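Local structure of periplasmic solute binding protein (Candidatus liberibacter, 4CL2) at residues A[4-9]-A[27-32]; A[55-60]-A[79-84]; A[156-161]-A[182-187]; A[165-170]-A[213-218]; A[86-91]-A[111-116]. The protein binds manganese and zinc ions and, as a periplasmic solute-binding protein of the ZnuA-like family, probably delivers them to an ABC importer in the inner membrane. One frame throughout, in Å; residues are numbered along the deposited sequence.

Overall arrangement
The first two contacts lie in the N-terminal part of the chain. Contact 1 closes the loop through helix 12-22, and contact 2 then closes a separate loop without regular structure; strands 6-9 and 56-59 are hydrogen-bonded neighbours, joining both contacts in one four-stranded parallel sheet. Contact 5 follows directly in sequence, folding 86-91 back onto helix 111-128. Across the chain's centre, about 35 Å from contact 1 between centres, contact 3 ties the end of the long helix 133-158 to 182-187. Contact 4 crosses it, its segments alternating with those of contact 3, and strands 167-170 and 185-188 pair between them. Leu111 packs on Phe182, linking contacts 5 and 3.

Contact 1. Residues A[4-9]-A[27-32]; sequences KKVVLS and TVTTLV. With SO4 (sulfate ion), chain B.
Strands 6-9 and 27-30 pair in parallel at one margin of the four-stranded N-terminal sheet, Val6 standing beside Thr27 and Ser9 beside Thr30. Five backbone hydrogen bonds run the length of the pair, from Thr27 N to Lys5 O at 2.9 Å through to Leu31 N on Ser9 O. Between these, Ser9 N bonds to Thr29 O. With helix 12-22 between them the strands make a beta-alpha-beta unit, and Val28 and Ser9 turn toward that helix. On the other face Thr29 fits against Leu8. Thr29 OG1 lies between its own backbone N and carbonyl carbon (chi1 53°), which lays the hydroxyl 3.3 Å from both CA and CD1 of Leu8. Leu8 CD1 reaches on past it to Leu31 CB at 4.3 Å, where the chain turns a corner. At the opposite end the extended Lys4 chain crosses Thr27 at about a right angle, Lys4 CE 3.8 Å from Thr27 OG1, and Lys4 NZ bonds to Asp24 O. A water sits 2.8 Å from Thr27 OG1. The outward-facing Thr30 N donates to O3 of a sulfate, probably from the crystallisation liquor, which Lys50 also holds.

Contact 2. Residues A[55-60]-A[79-84]; sequences DLILCN and TKIITV
Ile57, Thr79 and Cys59 bury the most surface where strand 56-59 meets strand 80-83. Ile57 is gripped through its backbone: Ile57 N donates to Lys80 O at 2.9 Å and Ile57 O accepts from Ile82 N. Its side chain crosses that of Thr79 at about a right angle, Ile57 CG1 4.1 Å from Thr79 CG2. Thr79 sets OG1 against the backbone of Asp55, 3.4 Å from Asp55 CA, while that hydroxyl is bonded to Ala54 O. Here the two segments are not yet joined directly, and a water bridges them, donating to Asp55 O and accepting from Lys80 N. The pairing is parallel, and strand 80-83 forms an outer strand of the N-terminal sheet, with strand 6-9 on the far side of 56-59. Cys59 continues the ladder, N to Ile82 O and O from Val84 N, and Cys59 SG, beside the backbone N (chi1 -74°), rests 3.8 Å from Ile81 CG2. On the other face Leu58 and Ile82 lie side by side, Leu58 CD2 3.8 Å from Ile82 CB, and Leu56 CD1 presses tightly on Ile82 CG1 at 3.4 Å. Past the strand, Asn60 bonds to Tyr117 through OD1 and to Pro105 O through ND2, its side chain about 9 Å from the bound manganese.

Contact 3. Residues A[156-161]-A[182-187]; sequences TRIEKV and FGFKSL
Ile158 and Val161, the ends of a type I turn that follows on from helix 133-158, pack against the junction between helix 176-182 and strand 185-188, a helix-to-strand link of the C-terminal part of the fold. The apolar side of the contact centres on Ile158. Ile158 CD1 lies 3.9 Å from Phe182 CE2, the two side chains crossing at about a right angle, and Ile158 also borders Phe184. Val161 adds to the surround of the Phe184 ring, Val161 CB standing 4.3 Å from Phe184 CZ. Helix 259-274 covers the same cluster, and Phe184 stacks on Phe168. The polar side belongs to Glu159. Bent at chi2 (-63°), its chain folds back to bring the acid group to the end of helix 176-182, where Arg166 forms a salt bridge with Glu159 OE1 and also bonds to Gly183 O. The other oxygen of the acid group, Glu159 OE2, lies 2.6 Å from Phe182 O.

Contact 4. Residues A[165-170]-A[213-218]; sequences KRWFVT and HKIKFI
Trp167 presents a broad indole surface to residues 213-218, the chain that caps helix 200-212 with a Schellman motif at Lys214 and then enters strand 217-221. Two bumps meet this surface. Ile215 CD1 comes over one face of the indole, 3.8 Å from the centroid of the five-membered ring of Trp167 and 17° off its normal, a CH-pi contact. The CG1 branch of Ile215 takes the position anti to the carbonyl carbon (chi1 -61°), placing CD1 over Trp167 while CG2 meets Val169. His213 meets the benzo end in an offset stack, centroids 4.7 Å apart and planes inclined by 27°, with Trp167 CZ2 lying over the imidazole face near its rim, 3.3 Å from His213 CD2. Lys185 makes a cation-pi contact with the same tryptophan. Further along strand 167-170, the forked Val169 side chain fits between Ile215 and Ile218: Val169 CG2 meets Ile215 CG2 at 3.7 Å, and Val169 CG1 meets Ile218 CG1. Leu187 and Met210 close round this apolar cluster, joining strand 185-188 and helix 200-212 to it. The two segments share no direct backbone hydrogen bond; a water lies between them, donating to Phe217 O and accepting from Val169 N, and Val169 bonds directly to the backbone of Phe219, just past the segment. Ile218 CA sits 3.4 Å from Val169 O in a CA-H...O contact.

Contact 5. Residues A[86-91]-A[111-116]; sequences DGINPI and LTNAMI
Ile88 carries the contact between the loop 86-91 and the first turns of helix 111-128, projecting toward the helix between Asn113 and Ile116. From its CB the side chain forks. The CG2 branch runs along the asparagine amide, Ile88 CG2 3.9 Å from Asn113 ND2. Ile88 CG1, anti to the carbonyl carbon (chi1 -65°), lies between Asn113 and Ile116, 3.9 Å from both Ile116 CG2 and Asn113 OD1. At the tip, Ile88 CD1 settles against the root of the amide, 3.8 Å from Asn113 CB and equally close to Asn113 CG. Isoleucine methyls thus lie along one side of a polar group whose ND2 is already bonded to Ala107 O, a bond that would help fix the amide's rotation, while its flank meets carbon. Ile116 lies on the other side of Ile88: Ile116 CD1 also approaches Ile88 CG1, and Ile116 CG2 lies 3.6 Å from Asp86 O, a carbonyl bonded to Asn120 ND2 further along the same helix. Gly87, with positive phi, makes the bend between Asp86 and Ile88. The loop leaves strand 80-83 of the N-terminal sheet and lies along helix 111-128, with Tyr177 of helix 176-182 touching both Ile88 and Asn113, while helix 133-158 packs against Leu111 and Met115.

Contact 1. Residues A[4-9]-A[27-32]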
# COMPACT_ATOMS: atom_id res chain seq x y z
N LYS A 4 -2.62 -12.75 -26.63
CA LYS A 4 -2.99 -11.98 -25.41
C LYS A 4 -1.78 -11.53 -24.61
O LYS A 4 -0.92 -12.31 -24.22
CB LYS A 4 -3.88 -12.81 -24.53
CG LYS A 4 -4.51 -12.03 -23.43
CD LYS A 4 -5.82 -12.69 -23.08
CE LYS A 4 -6.48 -12.04 -21.92
NZ LYS A 4 -7.74 -12.74 -21.48
N LYS A 5 -1.73 -10.26 -24.32
CA LYS A 5 -0.60 -9.68 -23.62
C LYS A 5 -0.65 -10.06 -22.14
O LYS A 5 -1.69 -10.37 -21.59
CB LYS A 5 -0.67 -8.17 -23.77
CG LYS A 5 -0.37 -7.82 -25.23
CD LYS A 5 -0.48 -6.37 -25.51
CE LYS A 5 -0.51 -6.11 -27.02
NZ LYS A 5 0.74 -6.66 -27.64
N VAL A 6 0.55 -10.06 -21.53
CA VAL A 6 0.74 -10.50 -20.15
C VAL A 6 1.38 -9.32 -19.41
O VAL A 6 2.35 -8.72 -19.87
CB VAL A 6 1.68 -11.75 -20.08
CG1 VAL A 6 1.93 -12.17 -18.62
CG2 VAL A 6 1.07 -12.92 -20.78
N VAL A 7 0.77 -8.92 -18.32
CA VAL A 7 1.23 -7.76 -17.51
C VAL A 7 1.50 -8.31 -16.09
O VAL A 7 0.58 -8.81 -15.40
CB VAL A 7 0.16 -6.67 -17.45
CG1 VAL A 7 0.63 -5.54 -16.57
CG2 VAL A 7 -0.15 -6.17 -18.85
N LEU A 8 2.77 -8.25 -15.71
CA LEU A 8 3.28 -8.73 -14.41
C LEU A 8 3.34 -7.56 -13.43
O LEU A 8 4.03 -6.57 -13.63
CB LEU A 8 4.63 -9.41 -14.57
CG LEU A 8 5.25 -9.82 -13.24
CD1 LEU A 8 4.46 -10.92 -12.54
CD2 LEU A 8 6.71 -10.27 -13.54
N SER A 9 2.59 -7.68 -12.33
CA SER A 9 2.64 -6.71 -11.20
C SER A 9 3.60 -7.26 -10.11
O SER A 9 3.72 -8.46 -9.90
CB SER A 9 1.24 -6.49 -10.63
OG SER A 9 0.33 -5.93 -11.56
N THR A 27 -3.71 -10.66 -19.58
CA THR A 27 -3.47 -11.55 -18.47
C THR A 27 -2.67 -10.85 -17.40
O THR A 27 -1.59 -10.40 -17.69
CB THR A 27 -2.74 -12.81 -18.95
OG1 THR A 27 -3.57 -13.43 -19.95
CG2 THR A 27 -2.50 -13.79 -17.81
N VAL A 28 -3.22 -10.71 -16.19
CA VAL A 28 -2.53 -10.03 -15.12
C VAL A 28 -1.94 -11.11 -14.20
O VAL A 28 -2.66 -12.02 -13.71
CB VAL A 28 -3.49 -9.10 -14.36
CG1 VAL A 28 -2.82 -8.55 -13.12
CG2 VAL A 28 -3.94 -7.96 -15.26
N THR A 29 -0.65 -11.04 -13.99
CA THR A 29 0.10 -11.92 -13.09
C THR A 29 0.68 -11.06 -11.97
O THR A 29 0.74 -9.79 -12.08
CB THR A 29 1.17 -12.66 -13.84
OG1 THR A 29 1.99 -11.72 -14.57
CG2 THR A 29 0.55 -13.69 -14.78
N THR A 30 1.11 -11.76 -10.92
CA THR A 30 1.70 -11.13 -9.73
C THR A 30 2.93 -11.87 -9.30
O THR A 30 2.94 -13.12 -9.26
CB THR A 30 0.64 -11.15 -8.57
OG1 THR A 30 -0.54 -10.45 -8.99
CG2 THR A 30 1.21 -10.52 -7.32
N LEU A 31 3.98 -11.15 -8.94
CA LEU A 31 5.20 -11.79 -8.47
C LEU A 31 5.10 -12.15 -6.98
O LEU A 31 5.15 -13.31 -6.65
CB LEU A 31 6.42 -10.90 -8.71
CG LEU A 31 7.78 -11.40 -8.26
CD1 LEU A 31 8.17 -12.63 -9.06
CD2 LEU A 31 8.88 -10.36 -8.46
N VAL A 32 4.98 -11.13 -6.13
CA VAL A 32 4.97 -11.33 -4.68
C VAL A 32 3.49 -11.46 -4.34
O VAL A 32 2.75 -10.51 -4.22
CB VAL A 32 5.62 -10.13 -3.91
CG1 VAL A 32 5.53 -10.39 -2.40
CG2 VAL A 32 7.05 -9.93 -4.37
S SO4 B . -0.80 -15.11 -10.89
O1 SO4 B . -1.03 -15.27 -9.45
O2 SO4 B . -0.76 -16.34 -11.72
O3 SO4 B . 0.50 -14.58 -11.00
O4 SO4 B . -1.88 -14.29 -11.45
O HOH W 1 -5.95 -14.59 -19.12

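Contact 2. Residues A[55-60]-A[79-84]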
# COMPACT_ATOMS: atom_id res chain seq x y z
N ASP A 55 4.89 -8.88 -20.93
CA ASP A 55 5.00 -7.82 -21.93
C ASP A 55 5.17 -6.43 -21.30
O ASP A 55 5.45 -5.47 -22.01
CB ASP A 55 3.73 -7.88 -22.83
CG ASP A 55 3.65 -9.16 -23.57
OD1 ASP A 55 4.60 -9.48 -24.33
OD2 ASP A 55 2.68 -9.90 -23.41
N LEU A 56 4.94 -6.32 -20.00
CA LEU A 56 4.93 -5.05 -19.23
C LEU A 56 5.12 -5.48 -17.79
O LEU A 56 4.45 -6.50 -17.37
CB LEU A 56 3.60 -4.33 -19.43
CG LEU A 56 3.40 -3.04 -18.67
CD1 LEU A 56 4.40 -2.01 -19.08
CD2 LEU A 56 1.97 -2.56 -18.92
N ILE A 57 5.99 -4.79 -17.06
CA ILE A 57 6.20 -5.06 -15.63
C ILE A 57 5.83 -3.80 -14.85
O ILE A 57 6.33 -2.73 -15.15
CB ILE A 57 7.62 -5.51 -15.34
CG1 ILE A 57 7.91 -6.80 -16.10
CG2 ILE A 57 7.80 -5.70 -13.85
CD1 ILE A 57 9.34 -7.29 -15.97
N LEU A 58 4.90 -3.95 -13.91
CA LEU A 58 4.42 -2.82 -13.12
C LEU A 58 4.96 -2.92 -11.68
O LEU A 58 4.67 -3.87 -10.95
CB LEU A 58 2.92 -2.82 -13.10
CG LEU A 58 2.18 -2.73 -14.42
CD1 LEU A 58 0.66 -2.84 -14.14
CD2 LEU A 58 2.56 -1.43 -15.14
N CYS A 59 5.80 -1.97 -11.33
CA CYS A 59 6.46 -1.91 -10.00
C CYS A 59 5.89 -0.72 -9.22
O CYS A 59 5.50 0.29 -9.79
CB CYS A 59 7.97 -1.73 -10.13
SG CYS A 59 8.78 -3.27 -10.68
N ASN A 60 5.98 -0.83 -7.90
CA ASN A 60 5.69 0.27 -7.00
C ASN A 60 6.70 1.36 -7.05
O ASN A 60 6.36 2.58 -6.96
CB ASN A 60 5.69 -0.24 -5.56
CG ASN A 60 4.98 0.75 -4.61
OD1 ASN A 60 3.76 0.87 -4.65
ND2 ASN A 60 5.76 1.38 -3.75
N THR A 79 9.74 -5.13 -23.52
CA THR A 79 9.06 -5.11 -22.23
C THR A 79 9.64 -4.03 -21.33
O THR A 79 10.85 -4.08 -21.00
CB THR A 79 9.19 -6.47 -21.51
OG1 THR A 79 8.35 -7.40 -22.21
CG2 THR A 79 8.71 -6.37 -20.05
N LYS A 80 8.79 -3.11 -20.93
CA LYS A 80 9.19 -1.98 -20.09
C LYS A 80 8.86 -2.27 -18.61
O LYS A 80 7.93 -3.01 -18.34
CB LYS A 80 8.43 -0.75 -20.55
CG LYS A 80 8.85 -0.31 -21.96
CD LYS A 80 8.14 0.96 -22.39
CE LYS A 80 8.74 1.45 -23.72
NZ LYS A 80 8.07 2.67 -24.20
N ILE A 81 9.62 -1.66 -17.72
CA ILE A 81 9.29 -1.63 -16.29
C ILE A 81 8.71 -0.26 -15.96
O ILE A 81 9.41 0.77 -16.19
CB ILE A 81 10.53 -1.92 -15.43
CG1 ILE A 81 11.18 -3.23 -15.84
CG2 ILE A 81 10.18 -1.87 -13.97
CD1 ILE A 81 12.53 -3.49 -15.27
N ILE A 82 7.47 -0.23 -15.49
CA ILE A 82 6.75 1.04 -15.24
C ILE A 82 6.67 1.19 -13.72
O ILE A 82 6.35 0.24 -13.03
CB ILE A 82 5.34 1.01 -15.82
CG1 ILE A 82 5.36 0.82 -17.36
CG2 ILE A 82 4.47 2.22 -15.38
CD1 ILE A 82 6.03 1.85 -18.13
N THR A 83 6.97 2.39 -13.21
CA THR A 83 6.85 2.72 -11.81
C THR A 83 5.51 3.41 -11.65
O THR A 83 5.33 4.56 -12.12
CB THR A 83 8.00 3.63 -11.40
OG1 THR A 83 9.21 2.85 -11.55
CG2 THR A 83 7.86 4.07 -9.93
N VAL A 84 4.59 2.76 -10.96
CA VAL A 84 3.24 3.21 -10.89
C VAL A 84 2.99 4.29 -9.85
O VAL A 84 1.89 4.82 -9.82
CB VAL A 84 2.21 2.06 -10.69
CG1 VAL A 84 2.41 0.96 -11.75
CG2 VAL A 84 2.35 1.45 -9.30
O HOH W 2 6.25 -3.00 -22.32

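Contact 3. Residues A[156-161]-A[182-187]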
# COMPACT_ATOMS: atom_id res chain seq x y z
N THR A 156 -14.55 11.63 5.15
CA THR A 156 -15.42 12.64 5.62
C THR A 156 -15.68 12.50 7.12
O THR A 156 -15.63 13.46 7.91
CB THR A 156 -16.73 12.68 4.76
OG1 THR A 156 -16.38 12.89 3.38
CG2 THR A 156 -17.65 13.62 5.27
N ARG A 157 -15.86 11.25 7.57
CA ARG A 157 -16.04 11.01 8.96
C ARG A 157 -14.75 11.25 9.79
O ARG A 157 -14.82 11.92 10.86
CB ARG A 157 -16.57 9.57 9.19
CG ARG A 157 -16.99 9.33 10.61
CD ARG A 157 -17.99 8.16 10.75
NE ARG A 157 -17.88 7.61 12.11
CZ ARG A 157 -17.46 6.39 12.43
NH1 ARG A 157 -17.15 5.49 11.48
NH2 ARG A 157 -17.35 6.04 13.71
N ILE A 158 -13.58 10.82 9.27
CA ILE A 158 -12.26 10.96 9.92
C ILE A 158 -11.99 12.45 10.15
O ILE A 158 -11.43 12.87 11.18
CB ILE A 158 -11.14 10.27 9.05
CG1 ILE A 158 -11.27 8.72 9.11
CG2 ILE A 158 -9.73 10.69 9.45
CD1 ILE A 158 -10.49 7.91 8.09
N GLU A 159 -12.39 13.27 9.16
CA GLU A 159 -12.06 14.66 9.21
C GLU A 159 -12.78 15.42 10.34
O GLU A 159 -12.41 16.54 10.63
CB GLU A 159 -12.32 15.35 7.88
CG GLU A 159 -11.40 14.91 6.78
CD GLU A 159 -9.89 15.22 6.98
OE1 GLU A 159 -9.57 16.06 7.83
OE2 GLU A 159 -9.06 14.65 6.24
N LYS A 160 -13.80 14.82 10.97
CA LYS A 160 -14.44 15.43 12.12
C LYS A 160 -13.68 15.27 13.43
O LYS A 160 -14.10 15.82 14.45
CB LYS A 160 -15.85 14.84 12.30
CG LYS A 160 -16.72 15.04 11.10
CD LYS A 160 -18.10 14.47 11.35
CE LYS A 160 -18.92 14.45 10.06
NZ LYS A 160 -18.95 15.78 9.38
N VAL A 161 -12.61 14.50 13.43
CA VAL A 161 -11.83 14.24 14.65
C VAL A 161 -11.18 15.55 15.17
O VAL A 161 -10.55 16.29 14.38
CB VAL A 161 -10.73 13.17 14.42
CG1 VAL A 161 -9.78 13.07 15.62
CG2 VAL A 161 -11.37 11.80 14.17
N PHE A 182 -4.86 13.11 4.48
CA PHE A 182 -6.01 13.47 5.28
C PHE A 182 -5.71 14.59 6.26
O PHE A 182 -6.64 15.07 6.95
CB PHE A 182 -6.63 12.27 6.04
CG PHE A 182 -7.25 11.23 5.17
CD1 PHE A 182 -7.35 11.38 3.77
CD2 PHE A 182 -7.85 10.12 5.74
CE1 PHE A 182 -7.94 10.42 2.98
CE2 PHE A 182 -8.46 9.17 4.95
CZ PHE A 182 -8.51 9.33 3.60
N GLY A 183 -4.42 14.98 6.42
CA GLY A 183 -4.05 16.00 7.37
C GLY A 183 -3.94 15.55 8.82
O GLY A 183 -4.42 16.22 9.72
N PHE A 184 -3.31 14.41 9.03
CA PHE A 184 -3.06 13.84 10.37
C PHE A 184 -1.56 13.78 10.58
O PHE A 184 -0.75 13.78 9.63
CB PHE A 184 -3.66 12.42 10.49
CG PHE A 184 -5.11 12.41 10.80
CD1 PHE A 184 -6.01 13.00 9.89
CD2 PHE A 184 -5.62 11.79 11.92
CE1 PHE A 184 -7.37 13.03 10.14
CE2 PHE A 184 -6.98 11.84 12.19
CZ PHE A 184 -7.85 12.45 11.30
N LYS A 185 -1.16 13.69 11.82
CA LYS A 185 0.26 13.38 12.14
C LYS A 185 0.44 11.88 12.32
O LYS A 185 -0.53 11.22 12.64
CB LYS A 185 0.62 14.10 13.43
CG LYS A 185 0.59 15.62 13.30
CD LYS A 185 -0.03 16.26 14.56
CE LYS A 185 -1.56 16.36 14.47
NZ LYS A 185 -2.18 16.46 15.82
N SER A 186 1.62 11.31 12.03
CA SER A 186 1.84 9.81 12.13
C SER A 186 3.00 9.65 13.16
O SER A 186 3.90 10.54 13.38
CB SER A 186 2.08 9.00 10.74
OG SER A 186 1.37 7.66 10.53
N LEU A 187 2.92 8.54 13.86
CA LEU A 187 3.96 8.07 14.78
C LEU A 187 4.00 6.58 14.55
O LEU A 187 2.98 5.98 14.23
CB LEU A 187 3.59 8.31 16.22
CG LEU A 187 4.07 9.51 17.02
CD1 LEU A 187 3.59 9.27 18.45
CD2 LEU A 187 5.59 9.62 16.99

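Contact 4. Residues A[165-170]-A[213-218]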
# COMPACT_ATOMS: atom_id res chain seq x y z
N LYS A 165 -6.56 15.01 18.44
CA LYS A 165 -6.67 13.57 18.32
C LYS A 165 -6.28 13.12 16.92
O LYS A 165 -6.51 11.95 16.56
CB LYS A 165 -8.09 13.10 18.69
CG LYS A 165 -8.38 13.13 20.18
CD LYS A 165 -9.87 12.95 20.47
CE LYS A 165 -10.20 13.21 21.93
NZ LYS A 165 -11.66 13.37 22.14
N ARG A 166 -5.69 14.03 16.13
CA ARG A 166 -5.35 13.73 14.75
C ARG A 166 -3.94 13.06 14.59
O ARG A 166 -2.99 13.62 14.05
CB ARG A 166 -5.49 14.95 13.88
CG ARG A 166 -6.97 15.42 13.83
CD ARG A 166 -7.15 16.83 13.26
NE ARG A 166 -6.94 16.76 11.86
CZ ARG A 166 -7.87 16.57 10.90
NH1 ARG A 166 -9.16 16.53 11.09
NH2 ARG A 166 -7.40 16.45 9.71
N TRP A 167 -3.88 11.85 15.07
CA TRP A 167 -2.66 11.04 15.08
C TRP A 167 -2.99 9.68 14.56
O TRP A 167 -4.00 9.07 15.00
CB TRP A 167 -2.17 10.85 16.49
CG TRP A 167 -1.61 12.07 17.08
CD1 TRP A 167 -2.24 12.97 17.86
CD2 TRP A 167 -0.27 12.53 16.93
NE1 TRP A 167 -1.40 13.97 18.19
CE2 TRP A 167 -0.18 13.73 17.62
CE3 TRP A 167 0.84 12.04 16.28
CZ2 TRP A 167 1.00 14.45 17.71
CZ3 TRP A 167 2.02 12.75 16.36
CH2 TRP A 167 2.09 13.94 17.05
N PHE A 168 -2.16 9.18 13.66
CA PHE A 168 -2.26 7.78 13.16
C PHE A 168 -0.99 7.13 13.74
O PHE A 168 0.11 7.51 13.33
CB PHE A 168 -2.21 7.65 11.67
CG PHE A 168 -3.42 8.13 10.95
CD1 PHE A 168 -4.67 8.18 11.58
CD2 PHE A 168 -3.31 8.54 9.63
CE1 PHE A 168 -5.76 8.63 10.85
CE2 PHE A 168 -4.42 8.98 8.93
CZ PHE A 168 -5.64 9.02 9.55
N VAL A 169 -1.16 6.22 14.69
CA VAL A 169 0.00 5.54 15.37
C VAL A 169 -0.00 4.03 15.13
O VAL A 169 -0.95 3.34 15.41
CB VAL A 169 0.00 5.81 16.87
CG1 VAL A 169 1.24 5.20 17.57
CG2 VAL A 169 -0.05 7.32 17.11
N THR A 170 1.05 3.58 14.51
CA THR A 170 1.09 2.22 13.98
C THR A 170 2.43 1.61 14.37
O THR A 170 3.25 2.26 15.04
CB THR A 170 0.96 2.16 12.48
OG1 THR A 170 1.98 2.96 11.91
CG2 THR A 170 -0.39 2.65 12.01
N HIS A 213 1.35 13.85 23.87
CA HIS A 213 0.11 14.23 23.16
C HIS A 213 -1.11 13.44 23.56
O HIS A 213 -2.12 13.55 22.92
CB HIS A 213 0.29 14.17 21.65
CG HIS A 213 1.49 14.91 21.16
ND1 HIS A 213 1.59 16.27 21.22
CD2 HIS A 213 2.65 14.47 20.62
CE1 HIS A 213 2.77 16.65 20.76
NE2 HIS A 213 3.43 15.57 20.38
N LYS A 214 -1.04 12.66 24.64
CA LYS A 214 -2.21 11.94 25.13
C LYS A 214 -2.87 11.14 24.02
O LYS A 214 -4.08 11.10 23.89
CB LYS A 214 -3.21 12.90 25.79
CG LYS A 214 -2.77 13.40 27.17
CD LYS A 214 -3.97 13.95 27.95
CE LYS A 214 -3.61 14.43 29.34
NZ LYS A 214 -2.63 15.56 29.32
N ILE A 215 -2.03 10.43 23.27
CA ILE A 215 -2.51 9.60 22.16
C ILE A 215 -3.15 8.33 22.70
O ILE A 215 -2.66 7.70 23.63
CB ILE A 215 -1.37 9.29 21.19
CG1 ILE A 215 -0.84 10.62 20.62
CG2 ILE A 215 -1.89 8.38 20.11
CD1 ILE A 215 0.48 10.55 19.89
N LYS A 216 -4.31 7.98 22.15
CA LYS A 216 -5.19 6.99 22.75
C LYS A 216 -5.06 5.55 22.20
O LYS A 216 -5.37 4.61 22.88
CB LYS A 216 -6.64 7.45 22.51
CG LYS A 216 -6.97 8.80 23.16
CD LYS A 216 -6.91 8.71 24.66
CE LYS A 216 -7.09 10.09 25.27
NZ LYS A 216 -6.59 10.08 26.68
N PHE A 217 -4.60 5.43 20.97
CA PHE A 217 -4.54 4.14 20.27
C PHE A 217 -3.26 3.95 19.47
O PHE A 217 -2.72 4.88 18.81
CB PHE A 217 -5.77 3.96 19.32
CG PHE A 217 -7.06 3.73 20.06
CD1 PHE A 217 -7.45 2.45 20.43
CD2 PHE A 217 -7.86 4.81 20.38
CE1 PHE A 217 -8.63 2.25 21.13
CE2 PHE A 217 -9.04 4.64 21.10
CZ PHE A 217 -9.42 3.36 21.48
N ILE A 218 -2.83 2.69 19.46
CA ILE A 218 -1.76 2.23 18.56
C ILE A 218 -2.13 0.91 17.90
O ILE A 218 -2.58 0.01 18.59
CB ILE A 218 -0.37 2.12 19.30
CG1 ILE A 218 0.74 1.61 18.34
CG2 ILE A 218 -0.51 1.32 20.57
CD1 ILE A 218 2.15 1.76 18.93
O HOH W 3 -3.63 5.82 16.02

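Contact 5. Residues A[86-91]-A[111-116]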
# COMPACT_ATOMS: atom_id res chain seq x y z
N ASP A 86 4.88 7.12 -10.08
CA ASP A 86 5.34 8.36 -10.74
C ASP A 86 4.32 9.47 -10.46
O ASP A 86 3.11 9.30 -10.67
CB ASP A 86 5.40 8.14 -12.27
CG ASP A 86 6.60 7.35 -12.72
OD1 ASP A 86 7.53 7.05 -11.91
OD2 ASP A 86 6.58 7.00 -13.93
N GLY A 87 4.82 10.63 -10.05
CA GLY A 87 3.94 11.76 -9.67
C GLY A 87 3.60 11.86 -8.20
O GLY A 87 2.84 12.78 -7.79
N ILE A 88 4.05 10.88 -7.39
CA ILE A 88 3.75 10.93 -5.96
C ILE A 88 5.02 11.47 -5.29
O ILE A 88 6.06 10.85 -5.38
CB ILE A 88 3.38 9.58 -5.39
CG1 ILE A 88 2.04 9.10 -6.02
CG2 ILE A 88 3.28 9.63 -3.87
CD1 ILE A 88 1.53 7.72 -5.71
N ASN A 89 4.90 12.56 -4.55
CA ASN A 89 6.04 13.10 -3.84
C ASN A 89 6.40 12.15 -2.71
O ASN A 89 5.54 11.78 -1.88
CB ASN A 89 5.64 14.47 -3.28
CG ASN A 89 6.77 15.19 -2.63
OD1 ASN A 89 7.74 15.36 -3.24
ND2 ASN A 89 6.64 15.56 -1.37
N PRO A 90 7.64 11.68 -2.71
CA PRO A 90 8.00 10.69 -1.67
C PRO A 90 8.07 11.27 -0.28
O PRO A 90 8.47 12.44 -0.10
CB PRO A 90 9.36 10.15 -2.10
CG PRO A 90 9.85 11.07 -3.16
CD PRO A 90 8.74 11.93 -3.66
N ILE A 91 7.70 10.44 0.69
CA ILE A 91 7.91 10.71 2.09
C ILE A 91 9.03 9.82 2.59
O ILE A 91 9.04 8.62 2.29
CB ILE A 91 6.63 10.42 2.88
CG1 ILE A 91 5.51 11.38 2.44
CG2 ILE A 91 6.85 10.53 4.37
CD1 ILE A 91 4.19 11.06 3.14
N LEU A 111 -6.14 8.01 -0.53
CA LEU A 111 -7.25 8.13 -1.50
C LEU A 111 -6.72 8.87 -2.73
O LEU A 111 -6.95 8.44 -3.85
CB LEU A 111 -8.47 8.85 -0.85
CG LEU A 111 -9.62 9.19 -1.85
CD1 LEU A 111 -10.09 7.92 -2.46
CD2 LEU A 111 -10.70 9.85 -0.99
N THR A 112 -6.00 9.96 -2.54
CA THR A 112 -5.44 10.70 -3.66
C THR A 112 -4.53 9.79 -4.45
O THR A 112 -4.56 9.76 -5.70
CB THR A 112 -4.64 11.91 -3.18
OG1 THR A 112 -5.53 12.78 -2.47
CG2 THR A 112 -4.03 12.62 -4.31
N ASN A 113 -3.67 9.06 -3.75
CA ASN A 113 -2.73 8.23 -4.46
C ASN A 113 -3.33 7.05 -5.18
O ASN A 113 -2.83 6.63 -6.20
CB ASN A 113 -1.59 7.80 -3.54
CG ASN A 113 -0.76 8.97 -3.01
OD1 ASN A 113 -0.81 10.09 -3.53
ND2 ASN A 113 0.05 8.72 -1.98
N ALA A 114 -4.40 6.47 -4.66
CA ALA A 114 -5.09 5.41 -5.37
C ALA A 114 -5.39 5.89 -6.77
O ALA A 114 -5.23 5.15 -7.73
CB ALA A 114 -6.40 5.07 -4.62
N MET A 115 -5.88 7.14 -6.90
CA MET A 115 -6.21 7.69 -8.24
C MET A 115 -4.98 7.80 -9.16
O MET A 115 -5.07 7.58 -10.36
CB MET A 115 -6.87 9.03 -8.17
CG MET A 115 -7.97 9.15 -7.16
SD MET A 115 -9.31 8.00 -7.69
CE MET A 115 -10.29 7.78 -6.21
N ILE A 116 -3.82 8.09 -8.58
CA ILE A 116 -2.55 8.17 -9.33
C ILE A 116 -2.05 6.77 -9.75
O ILE A 116 -1.63 6.62 -10.92
CB ILE A 116 -1.48 8.91 -8.49
CG1 ILE A 116 -1.96 10.34 -8.30
CG2 ILE A 116 -0.13 8.82 -9.20
CD1 ILE A 116 -1.11 11.12 -7.32